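Local coordinates for uncharacterized conserved protein of COG5135 (Nostoc punctiforme, PDB 2I51), which binds flavin mononucleotide and is probably a flavin-dependent oxidoreductase of unknown substrate, related to pyridoxamine 5'-phosphate oxidase, at residues Leu29-Pro34 with Ala39-Val44. Residues are numbered along the deposited sequence; the frame is centred on the assembly and turned at random.
Sequences LATVQP and ANRTLV. With FMN (flavin mononucleotide), chain C; EDO (1,2-ethanediol), chain S.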
loop_
_atom_site.group_PDB
_atom_site.type_symbol
_atom_site.label_atom_id
_atom_site.label_comp_id
_atom_site.label_asym_id
_atom_site.label_seq_id
_atom_site.Cartn_x
_atom_site.Cartn_y
_atom_site.Cartn_z
ATOM N N LEU A 29 -0.930 3.611 3.000
ATOM C CA LEU A 29 -2.260 3.853 3.556
ATOM C C LEU A 29 -3.276 3.790 2.436
ATOM O O LEU A 29 -3.257 4.589 1.468
ATOM C CB LEU A 29 -2.327 5.256 4.148
ATOM C CG LEU A 29 -3.741 5.727 4.577
ATOM C CD1 LEU A 29 -3.986 5.141 5.915
ATOM C CD2 LEU A 29 -3.857 7.272 4.550
ATOM N N ALA A 30 -4.235 2.859 2.576
ATOM C CA ALA A 30 -5.319 2.725 1.628
ATOM C C ALA A 30 -6.574 3.376 2.180
ATOM O O ALA A 30 -6.970 3.139 3.310
ATOM C CB ALA A 30 -5.613 1.208 1.350
ATOM N N THR A 31 -7.231 4.146 1.325
ATOM C CA THR A 31 -8.501 4.759 1.607
ATOM C C THR A 31 -9.465 4.428 0.466
ATOM O O THR A 31 -9.084 3.745 -0.503
ATOM C CB THR A 31 -8.345 6.317 1.670
ATOM O OG1 THR A 31 -7.692 6.783 0.454
ATOM C CG2 THR A 31 -7.594 6.775 2.894
ATOM N N VAL A 32 -10.731 4.852 0.596
ATOM C CA VAL A 32 -11.714 4.677 -0.467
ATOM C C VAL A 32 -12.141 6.060 -0.938
ATOM O O VAL A 32 -12.370 7.002 -0.120
ATOM C CB VAL A 32 -12.932 3.804 -0.031
ATOM C CG1 VAL A 32 -13.881 3.494 -1.218
ATOM C CG2 VAL A 32 -12.486 2.490 0.501
ATOM N N GLN A 33 -12.219 6.223 -2.261
ATOM C CA GLN A 33 -12.669 7.472 -2.854
ATOM C C GLN A 33 -14.203 7.565 -2.806
ATOM O O GLN A 33 -14.886 6.557 -2.672
ATOM C CB GLN A 33 -12.166 7.573 -4.287
ATOM C CG GLN A 33 -10.651 7.487 -4.383
ATOM C CD GLN A 33 -10.156 7.403 -5.811
ATOM O OE1 GLN A 33 -10.337 8.344 -6.615
ATOM N NE2 GLN A 33 -9.576 6.270 -6.163
ATOM N N PRO A 34 -14.746 8.786 -2.904
ATOM C CA PRO A 34 -16.194 8.954 -3.030
ATOM C C PRO A 34 -16.817 8.095 -4.134
ATOM O O PRO A 34 -17.975 7.661 -4.008
ATOM C CB PRO A 34 -16.355 10.448 -3.334
ATOM C CG PRO A 34 -15.143 11.087 -2.715
ATOM C CD PRO A 34 -14.034 10.075 -2.789
ATOM N N ALA A 39 -7.706 3.888 -3.046
ATOM C CA ALA A 39 -6.523 4.743 -3.256
ATOM C C ALA A 39 -5.477 4.267 -2.279
ATOM O O ALA A 39 -5.797 3.780 -1.208
ATOM C CB ALA A 39 -6.834 6.247 -3.038
ATOM N N ASN A 40 -4.232 4.374 -2.666
ATOM C CA ASN A 40 -3.144 3.790 -1.890
ATOM C C ASN A 40 -1.880 4.606 -2.101
ATOM O O ASN A 40 -1.479 4.806 -3.230
ATOM C CB ASN A 40 -2.947 2.363 -2.386
ATOM C CG ASN A 40 -2.218 1.454 -1.398
ATOM O OD1 ASN A 40 -1.970 1.821 -0.245
ATOM N ND2 ASN A 40 -1.898 0.202 -1.875
ATOM N N ARG A 41 -1.245 5.040 -1.011
ATOM C CA ARG A 41 0.013 5.811 -1.122
ATOM C C ARG A 41 0.864 5.636 0.089
ATOM O O ARG A 41 0.373 5.328 1.173
ATOM C CB ARG A 41 -0.257 7.289 -1.362
ATOM C CG ARG A 41 -0.616 8.084 -0.162
ATOM C CD ARG A 41 -2.002 7.806 0.389
ATOM N NE ARG A 41 -3.087 8.257 -0.461
ATOM C CZ ARG A 41 -4.376 7.936 -0.365
ATOM N NH1 ARG A 41 -4.805 6.932 0.420
ATOM N NH2 ARG A 41 -5.235 8.574 -1.110
ATOM N N THR A 42 2.156 5.902 -0.079
ATOM C CA THR A 42 3.106 5.791 0.993
ATOM C C THR A 42 3.076 7.031 1.885
ATOM O O THR A 42 2.981 8.166 1.357
ATOM C CB THR A 42 4.531 5.577 0.442
ATOM O OG1 THR A 42 4.536 4.400 -0.390
ATOM C CG2 THR A 42 5.565 5.389 1.567
ATOM N N LEU A 43 3.173 6.809 3.195
ATOM C CA LEU A 43 3.371 7.862 4.159
ATOM C C LEU A 43 4.508 7.481 5.073
ATOM O O LEU A 43 4.854 6.316 5.191
ATOM C CB LEU A 43 2.160 8.045 5.071
ATOM C CG LEU A 43 0.802 8.153 4.399
ATOM C CD1 LEU A 43 -0.327 8.144 5.480
ATOM C CD2 LEU A 43 0.833 9.367 3.594
ATOM N N VAL A 44 5.103 8.450 5.769
ATOM C CA VAL A 44 6.061 8.190 6.851
ATOM C C VAL A 44 5.372 8.025 8.184
ATOM O O VAL A 44 4.589 8.900 8.589
ATOM C CB VAL A 44 7.034 9.390 6.970
ATOM C CG1 VAL A 44 8.060 9.165 8.131
ATOM C CG2 VAL A 44 7.767 9.634 5.631
HETATM N N1 FMN C . 2.499 12.172 1.664
HETATM C C2 FMN C . 1.943 12.650 2.792
HETATM O O2 FMN C . 0.875 13.270 2.784
HETATM N N3 FMN C . 2.549 12.398 4.007
HETATM C C4 FMN C . 3.718 11.706 4.118
HETATM O O4 FMN C . 4.196 11.354 5.259
HETATM C C4A FMN C . 4.302 11.208 2.963
HETATM N N5 FMN C . 5.502 10.519 3.010
HETATM C C5A FMN C . 5.936 9.867 1.825
HETATM C C6 FMN C . 7.064 9.078 1.877
HETATM C C7 FMN C . 7.570 8.424 0.740
HETATM C C7M FMN C . 8.641 7.375 0.883
HETATM C C8 FMN C . 6.911 8.655 -0.466
HETATM C C8M FMN C . 7.253 7.776 -1.676
HETATM C C9 FMN C . 5.780 9.472 -0.525
HETATM C C9A FMN C . 5.314 10.115 0.613
HETATM N N10 FMN C . 4.216 10.943 0.579
HETATM C C10 FMN C . 3.670 11.439 1.723
HETATM C "C1'" FMN C . 3.585 11.363 -0.744
HETATM C "C2'" FMN C . 2.358 10.472 -0.976
HETATM O "O2'" FMN C . 2.761 9.107 -1.253
HETATM C "C3'" FMN C . 1.412 10.997 -2.074
HETATM O "O3'" FMN C . 2.185 11.210 -3.239
HETATM C "C4'" FMN C . 0.832 12.344 -1.591
HETATM O "O4'" FMN C . 0.465 12.365 -0.208
HETATM C "C5'" FMN C . -0.439 12.601 -2.399
HETATM O "O5'" FMN C . -1.356 11.539 -2.164
HETATM P P FMN C . -2.900 11.768 -2.362
HETATM O O1P FMN C . -3.451 12.667 -1.314
HETATM O O2P FMN C . -3.054 12.411 -3.776
HETATM O O3P FMN C . -3.542 10.420 -2.417
HETATM C C1 EDO S . -6.890 8.868 -8.225
HETATM O O1 EDO S . -7.196 9.493 -6.979
HETATM C C2 EDO S . -6.540 7.401 -7.989
HETATM O O2 EDO S . -6.229 7.176 -6.607
#
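Leu29 and Arg41 face each other as an antiparallel hydrogen-bonded pair, and Thr31 with Ala39 forms the next such pair along the ladder. Leu29 N gives a nearly straight bond to Arg41 O (2.8 Å, 169°), while Thr31 and Ala39 exchange two backbone bonds. Between them Ala30 and Asn40 make the non-hydrogen-bonded pair, where the CA of Ala30 comes within 3.1 Å of Ala39 O in a CA-H...O contact.

The side chain of Arg41 shows how a strand can hold a phosphate-binding group in place. Bent at chi2 and chi3 (-72° and -69°), it folds back over its own hairpin, bringing NH1 to Leu29 O at 3.0 Å. That oxygen also accepts from Arg41 N, the two donors arriving from opposite faces of the carbonyl plane. NH1 donates to Thr31 OG1 (2.9 Å), which lies in the guanidinium plane and is itself hydrogen-bonded to Gln68 OE1 of helix 64-71, as is Arg41 NH2. With its rotation thus fixed, the guanidinium turns NE and NH2 (2.8 Å) together onto O3P of the flavin mononucleotide phosphate.

Apolar contact continues on the same face: CD1 of Leu43 meets CB and CD2 of Leu29, while its other branch, CD2, lies 3.5 Å from FMN N3. On the face of Ala30 and Asn40, Asn40 OD1 is hydrogen-bonded to ND2 of Asn40 of the second subunit.

Val44 N donates to FMN O4 (3.1 Å), and Thr42 O accepts from the ribityl O2'. Residues 41-44 thus touch phosphate, ribityl chain and isoalloxazine in turn, as befits the dimeric FMN-binding split barrel of the pyridoxamine 5'-phosphate oxidase family.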